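Transcriptional regulator, LacI family protein (Rhodococcus jostii, PDB 3K9C) probably acts as a DNA-binding transcription factor of the LacI family, its core resembling the periplasmic sugar-binding proteins. Local coordinates at residues B[13-19]-B[67-73]; B[90-94]-B[103-107]; B[194-198]-B[222-226]; B[55-59]-B[72-77]; B[217-222]-B[233-238]. All coordinates share one frame; numbering follows the deposited sequence.

Contact 1: residues B[13-19]-B[67-73]; sequences RLLGVVF and CEAAILL
Segments 13-19 and 69-73 run as neighbouring parallel strands, their axes 4.6 Å apart at closest and twisted by 21°, and exchange backbone bonds: G16 N to A69 O, I71 N to G16 O, V18 N to I71 O and L73 N to V18 O. At the corner, E68 N still donates to L14 O at 2.9 Å. On one face V18 and L72 lie alongside each other. With L72 CG beside its backbone N (chi1 -47°), its CD2 is pressed to 3.2 Å from V18 CG2, tighter than ordinary methyl contact. These are inner strands of the Rossmann-like N-terminal half of the periplasmic-binding fold, and this face meets helix 55-63. The other face packs on helix 24-39: V17 CG1 lies 4.2 Å from L73 CG, and F19 CB meets L73 CD1 at 3.7 Å. Beta-branched and leucine side chains suit such a doubly covered sheet. G16 is hemmed in, its CA 3.8 Å from C67 SG; a beta carbon would crowd both that sulfur and A69 O. Under helix 240-255, L15 CD2 touches A69 CB at 3.6 Å, while R13 faces E68 in an ion pair of doubtful geometry.

Contact 2: residues B[90-94]-B[103-107]; sequences PALVV and VGAVR
The flat group here is the G104-A105 peptide, and the branch point of L92 lies over one of its faces, CG 3.6 Å from G104 C; no ring or planar side chain takes part. V93 N donates to the oxygen of that peptide, G104 O, at 2.9 Å. G104 N in turn reaches A91 O at 3.1 Å. A third bond, V106 N to V93 O, completes a short parallel ladder whose segment axes are twisted 20° against each other.

Glycine suits position 104 because a beta carbon there would press against L92 CD1. L92 holds its CG anti to the backbone N (chi1 -176°), which sends the branch along the neighbouring strand until its CD2 rests 4.0 Å from V106 CG2; the two side chains slant across each other. V94 shares this face. On the opposite face V93 splits its methyls between two partners: CG2 meets A105 CB at 3.6 Å, and CG1 meets V103 CG1 at 4.2 Å, the valines crossing at about a right angle. Small A105 lets the valine methyl come close, and the compact beta-branched residues fit extended backbone.

Strand 91-94 bonds on its other edge to strand 67-73, and on the far side of strand 104-108 comes the parallel strand 262-270, where R107 forms a salt bridge with D262. Helix 240-255 covers the L92, V94 and V106 face, while helix 79-86 packs on A91, V93 and V103.

Contact 3: residues B[194-198]-B[222-226]; sequences DRCAT and DSRLA
D194 turns its CG beside its own backbone N (chi1 -65°), carrying the carboxylate toward S223, while S223 OG sits between its backbone N and carbonyl carbon (chi1 68°) and folds back to meet it. D194 OD2 thus takes two bonds from one residue. S223 N comes nearly along the C-O axis at 2.7 Å and is almost straight (176°), and S223 OG donates at 3.1 Å to the anti lone pair. The other oxygen, D194 OD1, is held by T235, so both ends of the buried carboxylate are satisfied and its rotation is fixed. An aspartate suits the place: its short chain carries two acceptors, and the nearby start of helix 194-206 would probably stabilise the negative charge.

The contact joins the first turn of that helix to the loop leaving strand 216-218, two neighbouring beta-alpha connections of the periplasmic-binding fold's C-terminal half. With an alanine at D194, the S223 amide and hydroxyl would probably lose their shared acceptor and the loop would be less firmly tied to the helix.

Beside the polar grip, L225 CD1 packs 3.6 Å from R195 CA and 4.1 Å from T198 OG1. That hydroxyl also donates to D194 O at 3.0 Å, on the opposite face from T198 N. The guanidinium of R195 reaches Q22 O, and R224 forms a salt bridge with E169 of the second subunit.

Contact 4: residues B[55-59]-B[72-77]; sequences EKVAV and LLGTRF
An ST turn shapes the loop that follows strand 67-73, and helix 55-63, just before that strand in a beta-alpha-beta unit, grips it through E55. Within the turn T75 OG1 accepts from F77 N at 3.2 Å; the same hydroxyl donates to E55 OE2 at 2.7 Å, from above the carboxylate plane. The partner oxygen, E55 OE1, uses its syn lone pair for R76 N at 3.0 Å, along a nearly straight bond (175°). E55 gets there with CG anti to the backbone N (chi1 172°) and an extended chain, the length of a glutamate spanning helix to turn. Its stem passes over F77: E55 CD lies above one ring face, offset toward the rim, and CG is 3.6 Å from F77 CE1. K56 CA stands at the ring edge. From the next helical turn V59 CG2 comes 3.5 Å from F77 CZ. More loosely, V59 CG2 meets L72 CD2 at 4.4 Å. The phenylalanine ring thus lies between helix and loop, flat and apolar against CG and the carboxylate carbon of E55. Since each carboxylate oxygen has a donor, E55 is likely to stay ionised, and its two bonds hold the group against rotation.

Contact 5: residues B[217-222]-B[233-238]; sequences VVGYDD and MTTISQ. With GOL (glycerol), chain D.
Backbone bonds tie Y220's loop to strand 235-237 and the residue before it: G219 N donates to T234 O at 2.9 Å and D221 N to I236 O at 2.7 Å. G219 passes beside the selenium of M233, where a side chain would clash. Among apolar contacts, I236 lies over one face of the Y220 ring in a CH-pi contact, its CB 3.8 Å from the centroid and 15° off the normal. Y220 directs its CG roughly anti to the backbone N (chi1 -152°), swinging the ring over that side chain. Among polar groups, Q238 NE2 meets D221 OD1 at 2.8 Å, the amide and carboxylate planes only 19° apart. Glycerol, probably from the crystallisation liquor, donates from O3 to D221 OD2 at 2.6 Å and accepts from Q238 NE2 at O1, consistent with a place in the effector cleft of LacI-type regulators. A water bridges Y220 OH and Q238 OE1. Replacing Y220 by an alanine is likely to uncover I236 and deprive both this water and R143, the cation-pi partner of the ring, of a contact. Helix 110-123 packs on V218, Y220 and I236, helix 194-206 on M233, and strand 262-270 on I236 and S237.

How the contacts relate
Contacts 1, 2 and 4 belong to the N-terminal half and touch one another: strand 67-73 serves contacts 1 and 4 and bonds to strand 91-94 of contact 2. The first two are buried sheet pairs of backbone bonds and aliphatic packing, whereas contact 4 is partly exposed and combines a carboxylate grip with packing on a phenylalanine ring. Contacts 3 and 5 lie about 7 Å apart between centres and share D222; the D194 carboxylate links them through T235. Contact 5 is buried yet polar, beside the bound glycerol in what is probably the effector cleft, while contact 3, partly buried, leads toward the second subunit. Strand 235-237 nevertheless belongs to the N-terminal sheet, bringing the halves together.

Contact 1: residues B[13-19]-B[67-73]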
# COMPACT_ATOMS: atom_id res chain seq x y z
N ARG B 13 23.62 -15.48 5.33
CA ARG B 13 23.94 -14.11 5.72
C ARG B 13 22.74 -13.17 5.59
O ARG B 13 22.06 -13.15 4.56
CB ARG B 13 25.12 -13.62 4.89
CG ARG B 13 26.20 -14.69 4.71
CD ARG B 13 27.49 -14.15 4.09
NE ARG B 13 28.28 -13.38 5.04
CZ ARG B 13 28.77 -13.86 6.18
NH1 ARG B 13 28.55 -15.13 6.53
NH2 ARG B 13 29.49 -13.08 6.98
N LEU B 14 22.51 -12.38 6.64
CA LEU B 14 21.38 -11.46 6.70
C LEU B 14 21.66 -9.99 6.49
O LEU B 14 22.66 -9.46 6.97
CB LEU B 14 20.66 -11.58 8.05
CG LEU B 14 20.09 -12.91 8.53
CD1 LEU B 14 19.12 -13.46 7.50
CD2 LEU B 14 21.23 -13.89 8.78
N LEU B 15 20.76 -9.34 5.77
CA LEU B 15 20.83 -7.91 5.54
C LEU B 15 19.53 -7.35 6.14
O LEU B 15 18.43 -7.81 5.82
CB LEU B 15 20.89 -7.57 4.05
CG LEU B 15 22.26 -7.72 3.38
CD1 LEU B 15 22.20 -7.08 1.99
CD2 LEU B 15 23.32 -7.04 4.23
N GLY B 16 19.68 -6.38 7.04
CA GLY B 16 18.52 -5.80 7.68
C GLY B 16 17.93 -4.67 6.86
O GLY B 16 18.66 -3.83 6.34
N VAL B 17 16.61 -4.64 6.76
CA VAL B 17 15.95 -3.57 6.00
C VAL B 17 14.80 -2.93 6.79
O VAL B 17 13.83 -3.60 7.13
CB VAL B 17 15.38 -4.11 4.66
CG1 VAL B 17 14.70 -2.98 3.89
CG2 VAL B 17 16.50 -4.71 3.83
N VAL B 18 14.92 -1.64 7.09
CA VAL B 18 13.87 -0.92 7.81
C VAL B 18 13.04 -0.18 6.74
O VAL B 18 13.60 0.50 5.89
CB VAL B 18 14.48 0.09 8.81
CG1 VAL B 18 13.40 0.84 9.56
CG2 VAL B 18 15.37 -0.66 9.81
N PHE B 19 11.71 -0.31 6.78
CA PHE B 19 10.85 0.35 5.79
C PHE B 19 9.47 0.69 6.34
O PHE B 19 9.02 0.10 7.32
CB PHE B 19 10.67 -0.54 4.56
CG PHE B 19 9.65 -1.63 4.75
CD1 PHE B 19 8.41 -1.55 4.13
CD2 PHE B 19 9.93 -2.71 5.57
CE1 PHE B 19 7.46 -2.54 4.33
CE2 PHE B 19 8.99 -3.71 5.77
CZ PHE B 19 7.75 -3.63 5.15
N CYS B 67 22.14 -9.31 11.65
CA CYS B 67 22.25 -8.51 10.43
C CYS B 67 23.68 -8.01 10.26
O CYS B 67 24.25 -7.42 11.18
CB CYS B 67 21.30 -7.31 10.50
SG CYS B 67 19.56 -7.73 10.74
N GLU B 68 24.25 -8.24 9.08
CA GLU B 68 25.61 -7.81 8.78
C GLU B 68 25.63 -6.37 8.28
O GLU B 68 26.68 -5.80 8.01
CB GLU B 68 26.24 -8.72 7.73
CG GLU B 68 26.59 -10.10 8.25
CD GLU B 68 27.09 -11.01 7.15
OE1 GLU B 68 27.95 -10.57 6.36
OE2 GLU B 68 26.61 -12.17 7.08
N ALA B 69 24.44 -5.80 8.15
CA ALA B 69 24.29 -4.44 7.69
C ALA B 69 22.85 -4.03 7.89
O ALA B 69 21.96 -4.88 7.97
CB ALA B 69 24.68 -4.33 6.22
N ALA B 70 22.62 -2.73 7.97
CA ALA B 70 21.28 -2.20 8.14
C ALA B 70 21.02 -1.18 7.04
O ALA B 70 21.75 -0.19 6.92
CB ALA B 70 21.13 -1.53 9.51
N ILE B 71 20.00 -1.45 6.23
CA ILE B 71 19.60 -0.56 5.14
C ILE B 71 18.28 0.11 5.57
O ILE B 71 17.25 -0.56 5.73
CB ILE B 71 19.36 -1.35 3.86
CG1 ILE B 71 20.67 -1.97 3.37
CG2 ILE B 71 18.75 -0.45 2.79
CD1 ILE B 71 20.49 -2.95 2.25
N LEU B 72 18.32 1.42 5.78
CA LEU B 72 17.14 2.16 6.21
C LEU B 72 16.50 2.93 5.05
O LEU B 72 17.12 3.84 4.48
CB LEU B 72 17.51 3.15 7.33
CG LEU B 72 18.37 2.66 8.51
CD1 LEU B 72 18.48 3.78 9.54
CD2 LEU B 72 17.77 1.42 9.14
N LEU B 73 15.27 2.58 4.71
CA LEU B 73 14.58 3.28 3.62
C LEU B 73 13.92 4.57 4.12
O LEU B 73 13.06 4.54 4.99
CB LEU B 73 13.53 2.36 2.99
CG LEU B 73 13.96 0.96 2.56
CD1 LEU B 73 12.87 0.35 1.68
CD2 LEU B 73 15.29 1.03 1.81

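Contact 2: residues B[90-94]-B[103-107]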
# COMPACT_ATOMS: atom_id res chain seq x y z
N PRO B 90 27.47 -1.86 10.06
CA PRO B 90 27.56 -0.98 8.89
C PRO B 90 26.13 -0.58 8.50
O PRO B 90 25.22 -1.42 8.54
CB PRO B 90 28.23 -1.87 7.85
CG PRO B 90 29.13 -2.73 8.70
CD PRO B 90 28.22 -3.10 9.85
N ALA B 91 25.94 0.68 8.15
CA ALA B 91 24.61 1.17 7.78
C ALA B 91 24.60 2.01 6.51
O ALA B 91 25.57 2.69 6.19
CB ALA B 91 24.02 1.97 8.95
N LEU B 92 23.47 1.95 5.81
CA LEU B 92 23.27 2.69 4.57
C LEU B 92 21.81 3.14 4.48
O LEU B 92 20.88 2.35 4.71
CB LEU B 92 23.61 1.80 3.37
CG LEU B 92 23.57 2.37 1.96
CD1 LEU B 92 24.58 1.62 1.09
CD2 LEU B 92 22.16 2.26 1.37
N VAL B 93 21.61 4.41 4.17
CA VAL B 93 20.27 4.96 4.04
C VAL B 93 19.90 5.05 2.56
O VAL B 93 20.77 5.20 1.70
CB VAL B 93 20.17 6.37 4.66
CG1 VAL B 93 20.59 6.32 6.13
CG2 VAL B 93 21.03 7.36 3.88
N VAL B 94 18.60 4.95 2.27
CA VAL B 94 18.12 5.03 0.91
C VAL B 94 17.13 6.18 0.74
O VAL B 94 16.34 6.47 1.65
CB VAL B 94 17.42 3.73 0.48
CG1 VAL B 94 16.89 3.86 -0.93
CG2 VAL B 94 18.39 2.57 0.55
N VAL B 103 28.47 6.42 6.97
CA VAL B 103 27.13 5.90 6.69
C VAL B 103 26.86 6.11 5.21
O VAL B 103 26.76 7.24 4.75
CB VAL B 103 26.04 6.63 7.51
CG1 VAL B 103 24.66 6.10 7.13
CG2 VAL B 103 26.28 6.43 9.00
N GLY B 104 26.75 5.01 4.47
CA GLY B 104 26.50 5.11 3.04
C GLY B 104 25.09 5.52 2.67
O GLY B 104 24.18 5.47 3.48
N ALA B 105 24.92 5.94 1.42
CA ALA B 105 23.61 6.36 0.95
C ALA B 105 23.47 6.09 -0.54
O ALA B 105 24.44 6.15 -1.29
CB ALA B 105 23.39 7.82 1.23
N VAL B 106 22.25 5.76 -0.94
CA VAL B 106 21.89 5.49 -2.32
C VAL B 106 20.56 6.22 -2.49
O VAL B 106 19.54 5.81 -1.94
CB VAL B 106 21.72 3.98 -2.56
CG1 VAL B 106 21.14 3.75 -3.94
CG2 VAL B 106 23.06 3.28 -2.43
N ARG B 107 20.59 7.32 -3.25
CA ARG B 107 19.41 8.14 -3.46
C ARG B 107 19.32 8.68 -4.88
O ARG B 107 20.30 8.65 -5.64
CB ARG B 107 19.45 9.32 -2.48
CG ARG B 107 20.71 10.17 -2.62
CD ARG B 107 21.04 10.90 -1.33
NE ARG B 107 22.24 11.72 -1.44
CZ ARG B 107 22.30 12.90 -2.06
NH1 ARG B 107 21.22 13.40 -2.65
NH2 ARG B 107 23.45 13.56 -2.12

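Contact 3: residues B[194-198]-B[222-226]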
# COMPACT_ATOMS: atom_id res chain seq x y z
N ASP B 194 3.68 10.13 -5.99
CA ASP B 194 2.49 9.53 -6.60
C ASP B 194 1.26 9.45 -5.69
O ASP B 194 0.13 9.67 -6.15
CB ASP B 194 2.80 8.12 -7.11
CG ASP B 194 3.81 8.11 -8.25
OD1 ASP B 194 4.07 9.18 -8.84
OD2 ASP B 194 4.32 7.02 -8.56
N ARG B 195 1.46 9.12 -4.42
CA ARG B 195 0.34 9.02 -3.49
C ARG B 195 -0.29 10.40 -3.29
O ARG B 195 -1.51 10.53 -3.17
CB ARG B 195 0.78 8.44 -2.15
CG ARG B 195 -0.36 8.29 -1.16
CD ARG B 195 0.08 7.54 0.08
NE ARG B 195 -0.18 6.11 -0.04
CZ ARG B 195 0.18 5.21 0.87
NH1 ARG B 195 0.83 5.59 1.97
NH2 ARG B 195 -0.11 3.92 0.69
N CYS B 196 0.55 11.42 -3.27
CA CYS B 196 0.07 12.80 -3.12
C CYS B 196 -0.70 13.18 -4.38
O CYS B 196 -1.75 13.82 -4.32
CB CYS B 196 1.26 13.74 -2.93
SG CYS B 196 0.84 15.46 -2.76
N ALA B 197 -0.15 12.78 -5.53
CA ALA B 197 -0.77 13.07 -6.83
C ALA B 197 -2.13 12.37 -6.92
O ALA B 197 -3.07 12.89 -7.50
CB ALA B 197 0.15 12.59 -7.97
N THR B 198 -2.22 11.18 -6.33
CA THR B 198 -3.49 10.46 -6.35
C THR B 198 -4.60 11.32 -5.74
O THR B 198 -5.72 11.33 -6.23
CB THR B 198 -3.40 9.12 -5.59
OG1 THR B 198 -2.54 8.22 -6.29
CG2 THR B 198 -4.79 8.49 -5.46
N ASP B 222 7.09 6.70 -9.68
CA ASP B 222 6.67 5.71 -10.67
C ASP B 222 6.34 4.43 -9.91
O ASP B 222 6.88 3.36 -10.19
CB ASP B 222 7.76 5.43 -11.72
CG ASP B 222 7.23 4.61 -12.91
OD1 ASP B 222 6.03 4.71 -13.22
OD2 ASP B 222 8.02 3.88 -13.56
N SER B 223 5.45 4.57 -8.92
CA SER B 223 5.04 3.44 -8.10
C SER B 223 3.82 2.79 -8.73
O SER B 223 3.31 3.28 -9.74
CB SER B 223 4.74 3.92 -6.68
OG SER B 223 3.58 4.73 -6.64
N ARG B 224 3.34 1.70 -8.13
CA ARG B 224 2.19 0.97 -8.66
C ARG B 224 0.97 1.86 -8.87
O ARG B 224 0.14 1.60 -9.74
CB ARG B 224 1.81 -0.19 -7.72
CG ARG B 224 1.23 0.24 -6.37
CD ARG B 224 0.74 -0.97 -5.57
NE ARG B 224 -0.36 -1.67 -6.25
CZ ARG B 224 -1.61 -1.24 -6.29
NH1 ARG B 224 -1.95 -0.10 -5.69
NH2 ARG B 224 -2.53 -1.94 -6.95
N LEU B 225 0.86 2.92 -8.08
CA LEU B 225 -0.27 3.83 -8.19
C LEU B 225 -0.31 4.47 -9.57
O LEU B 225 -1.37 4.58 -10.18
CB LEU B 225 -0.14 4.93 -7.13
CG LEU B 225 -0.02 4.50 -5.66
CD1 LEU B 225 0.33 5.70 -4.80
CD2 LEU B 225 -1.32 3.86 -5.21
N ALA B 226 0.85 4.89 -10.06
CA ALA B 226 0.96 5.56 -11.35
C ALA B 226 0.68 4.71 -12.58
O ALA B 226 0.19 5.22 -13.60
CB ALA B 226 2.35 6.18 -11.47

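Contact 4: residues B[55-59]-B[72-77]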
# COMPACT_ATOMS: atom_id res chain seq x y z
N GLU B 55 10.30 4.03 14.35
CA GLU B 55 11.48 3.58 13.63
C GLU B 55 12.58 3.18 14.61
O GLU B 55 13.41 2.32 14.32
CB GLU B 55 11.99 4.67 12.69
CG GLU B 55 13.33 4.33 12.06
CD GLU B 55 13.69 5.25 10.92
OE1 GLU B 55 13.39 6.46 11.03
OE2 GLU B 55 14.28 4.77 9.92
N LYS B 56 12.58 3.81 15.78
CA LYS B 56 13.55 3.49 16.81
C LYS B 56 13.32 2.04 17.27
O LYS B 56 14.26 1.27 17.46
CB LYS B 56 13.39 4.45 18.00
CG LYS B 56 14.45 4.32 19.07
CD LYS B 56 14.17 5.26 20.24
CE LYS B 56 12.92 4.86 21.02
NZ LYS B 56 12.55 5.83 22.10
N VAL B 57 12.05 1.68 17.45
CA VAL B 57 11.68 0.33 17.88
C VAL B 57 12.03 -0.69 16.80
O VAL B 57 12.51 -1.79 17.09
CB VAL B 57 10.17 0.25 18.18
CG1 VAL B 57 9.77 -1.18 18.53
CG2 VAL B 57 9.82 1.20 19.33
N ALA B 58 11.79 -0.32 15.55
CA ALA B 58 12.08 -1.20 14.43
C ALA B 58 13.58 -1.48 14.32
O ALA B 58 13.98 -2.63 14.08
CB ALA B 58 11.57 -0.56 13.15
N VAL B 59 14.41 -0.45 14.49
CA VAL B 59 15.84 -0.65 14.38
C VAL B 59 16.37 -1.54 15.50
O VAL B 59 17.14 -2.47 15.24
CB VAL B 59 16.63 0.68 14.37
CG1 VAL B 59 18.12 0.41 14.24
CG2 VAL B 59 16.15 1.57 13.21
N LEU B 72 18.32 1.42 5.78
CA LEU B 72 17.14 2.16 6.21
C LEU B 72 16.50 2.93 5.05
O LEU B 72 17.12 3.84 4.48
CB LEU B 72 17.51 3.15 7.33
CG LEU B 72 18.37 2.66 8.51
CD1 LEU B 72 18.48 3.78 9.54
CD2 LEU B 72 17.77 1.42 9.14
N LEU B 73 15.27 2.58 4.71
CA LEU B 73 14.58 3.28 3.62
C LEU B 73 13.92 4.57 4.12
O LEU B 73 13.06 4.54 4.99
CB LEU B 73 13.53 2.36 2.99
CG LEU B 73 13.96 0.96 2.56
CD1 LEU B 73 12.87 0.35 1.68
CD2 LEU B 73 15.29 1.03 1.81
N GLY B 74 14.33 5.70 3.56
CA GLY B 74 13.76 6.98 3.95
C GLY B 74 13.74 7.24 5.45
O GLY B 74 12.77 7.78 5.97
N THR B 75 14.80 6.86 6.14
CA THR B 75 14.89 7.05 7.59
C THR B 75 14.80 8.52 8.03
O THR B 75 15.19 9.43 7.30
CB THR B 75 16.21 6.45 8.14
OG1 THR B 75 16.23 6.56 9.57
CG2 THR B 75 17.42 7.18 7.56
N ARG B 76 14.30 8.72 9.24
CA ARG B 76 14.16 10.06 9.81
C ARG B 76 15.14 10.28 10.96
O ARG B 76 15.08 11.29 11.67
CB ARG B 76 12.72 10.29 10.30
CG ARG B 76 11.64 9.96 9.29
CD ARG B 76 11.78 10.78 8.02
NE ARG B 76 11.32 12.15 8.20
CZ ARG B 76 10.05 12.51 8.32
NH1 ARG B 76 9.09 11.58 8.26
NH2 ARG B 76 9.72 13.78 8.49
N PHE B 77 16.04 9.32 11.16
CA PHE B 77 17.05 9.40 12.21
C PHE B 77 17.96 10.60 11.99
O PHE B 77 18.35 10.88 10.86
CB PHE B 77 17.93 8.15 12.22
CG PHE B 77 17.35 6.98 12.97
CD1 PHE B 77 16.11 7.07 13.58
CD2 PHE B 77 18.09 5.80 13.10
CE1 PHE B 77 15.60 6.01 14.32
CE2 PHE B 77 17.59 4.73 13.84
CZ PHE B 77 16.34 4.84 14.45

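Contact 5: residues B[217-222]-B[233-238]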
# COMPACT_ATOMS: atom_id res chain seq x y z
N VAL B 217 -1.03 17.09 -14.30
CA VAL B 217 -0.52 16.65 -13.02
C VAL B 217 0.66 15.71 -13.22
O VAL B 217 0.63 14.86 -14.09
CB VAL B 217 -1.61 15.89 -12.21
CG1 VAL B 217 -1.08 15.50 -10.82
CG2 VAL B 217 -2.86 16.75 -12.08
N VAL B 218 1.69 15.88 -12.39
CA VAL B 218 2.88 15.03 -12.44
C VAL B 218 3.16 14.49 -11.03
O VAL B 218 3.11 15.24 -10.04
CB VAL B 218 4.13 15.81 -12.89
CG1 VAL B 218 5.34 14.89 -12.86
CG2 VAL B 218 3.93 16.36 -14.28
N GLY B 219 3.47 13.20 -10.93
CA GLY B 219 3.77 12.61 -9.64
C GLY B 219 5.26 12.37 -9.52
O GLY B 219 6.04 12.97 -10.24
N TYR B 220 5.65 11.49 -8.60
CA TYR B 220 7.05 11.17 -8.41
C TYR B 220 7.15 9.80 -7.75
O TYR B 220 6.40 9.49 -6.82
CB TYR B 220 7.72 12.26 -7.55
CG TYR B 220 9.20 12.43 -7.80
CD1 TYR B 220 9.69 13.59 -8.42
CD2 TYR B 220 10.12 11.46 -7.42
CE1 TYR B 220 11.07 13.77 -8.64
CE2 TYR B 220 11.49 11.62 -7.64
CZ TYR B 220 11.95 12.77 -8.25
OH TYR B 220 13.29 12.92 -8.50
N ASP B 221 8.08 8.98 -8.28
CA ASP B 221 8.39 7.61 -7.83
C ASP B 221 8.12 6.51 -8.85
O ASP B 221 8.84 5.50 -8.88
CB ASP B 221 7.64 7.23 -6.53
CG ASP B 221 8.15 7.97 -5.31
OD1 ASP B 221 9.26 8.55 -5.36
OD2 ASP B 221 7.44 7.97 -4.29
N ASP B 222 7.09 6.70 -9.68
CA ASP B 222 6.67 5.71 -10.67
C ASP B 222 6.34 4.43 -9.91
O ASP B 222 6.88 3.36 -10.19
CB ASP B 222 7.76 5.43 -11.72
CG ASP B 222 7.23 4.61 -12.91
OD1 ASP B 222 6.03 4.71 -13.22
OD2 ASP B 222 8.02 3.88 -13.56
N MSE B 233 -0.76 7.90 -14.62
CA MSE B 233 -0.09 9.09 -14.12
C MSE B 233 1.32 9.36 -14.65
O MSE B 233 2.21 8.49 -14.59
CB MSE B 233 -0.05 8.99 -12.60
CG MSE B 233 0.37 10.24 -11.87
SE MSE B 233 0.66 9.67 -10.05
CE MSE B 233 -1.20 9.60 -9.51
N THR B 234 1.52 10.56 -15.18
CA THR B 234 2.83 10.98 -15.67
C THR B 234 3.60 11.15 -14.36
O THR B 234 3.09 11.77 -13.41
CB THR B 234 2.75 12.33 -16.42
OG1 THR B 234 2.03 12.15 -17.64
CG2 THR B 234 4.14 12.88 -16.72
N THR B 235 4.81 10.62 -14.31
CA THR B 235 5.59 10.66 -13.08
C THR B 235 7.09 10.61 -13.35
O THR B 235 7.53 10.48 -14.49
CB THR B 235 5.21 9.47 -12.17
OG1 THR B 235 5.80 9.62 -10.88
CG2 THR B 235 5.69 8.16 -12.79
N ILE B 236 7.87 10.72 -12.28
CA ILE B 236 9.32 10.67 -12.37
C ILE B 236 9.84 9.41 -11.70
O ILE B 236 9.63 9.20 -10.50
CB ILE B 236 9.95 11.89 -11.68
CG1 ILE B 236 9.58 13.15 -12.45
CG2 ILE B 236 11.45 11.73 -11.60
CD1 ILE B 236 9.87 14.40 -11.70
N SER B 237 10.50 8.55 -12.48
CA SER B 237 11.03 7.31 -11.94
C SER B 237 12.37 7.48 -11.25
O SER B 237 13.20 8.29 -11.67
CB SER B 237 11.19 6.26 -13.04
OG SER B 237 11.96 5.16 -12.58
N GLN B 238 12.56 6.70 -10.19
CA GLN B 238 13.80 6.72 -9.44
C GLN B 238 14.51 5.40 -9.73
O GLN B 238 15.58 5.12 -9.18
CB GLN B 238 13.52 6.81 -7.95
CG GLN B 238 12.76 8.05 -7.53
CD GLN B 238 13.10 8.44 -6.11
OE1 GLN B 238 14.26 8.70 -5.79
NE2 GLN B 238 12.08 8.48 -5.26
C1 GOL D . 11.14 9.95 -1.89
O1 GOL D . 12.17 9.27 -2.20
C2 GOL D . 9.98 9.21 -2.27
O2 GOL D . 9.68 10.12 -3.13
C3 GOL D . 8.70 9.01 -1.43
O3 GOL D . 7.68 8.37 -1.77
O HOH W 1 15.25 11.15 -7.11
O HOH W 2 10.37 3.25 -12.98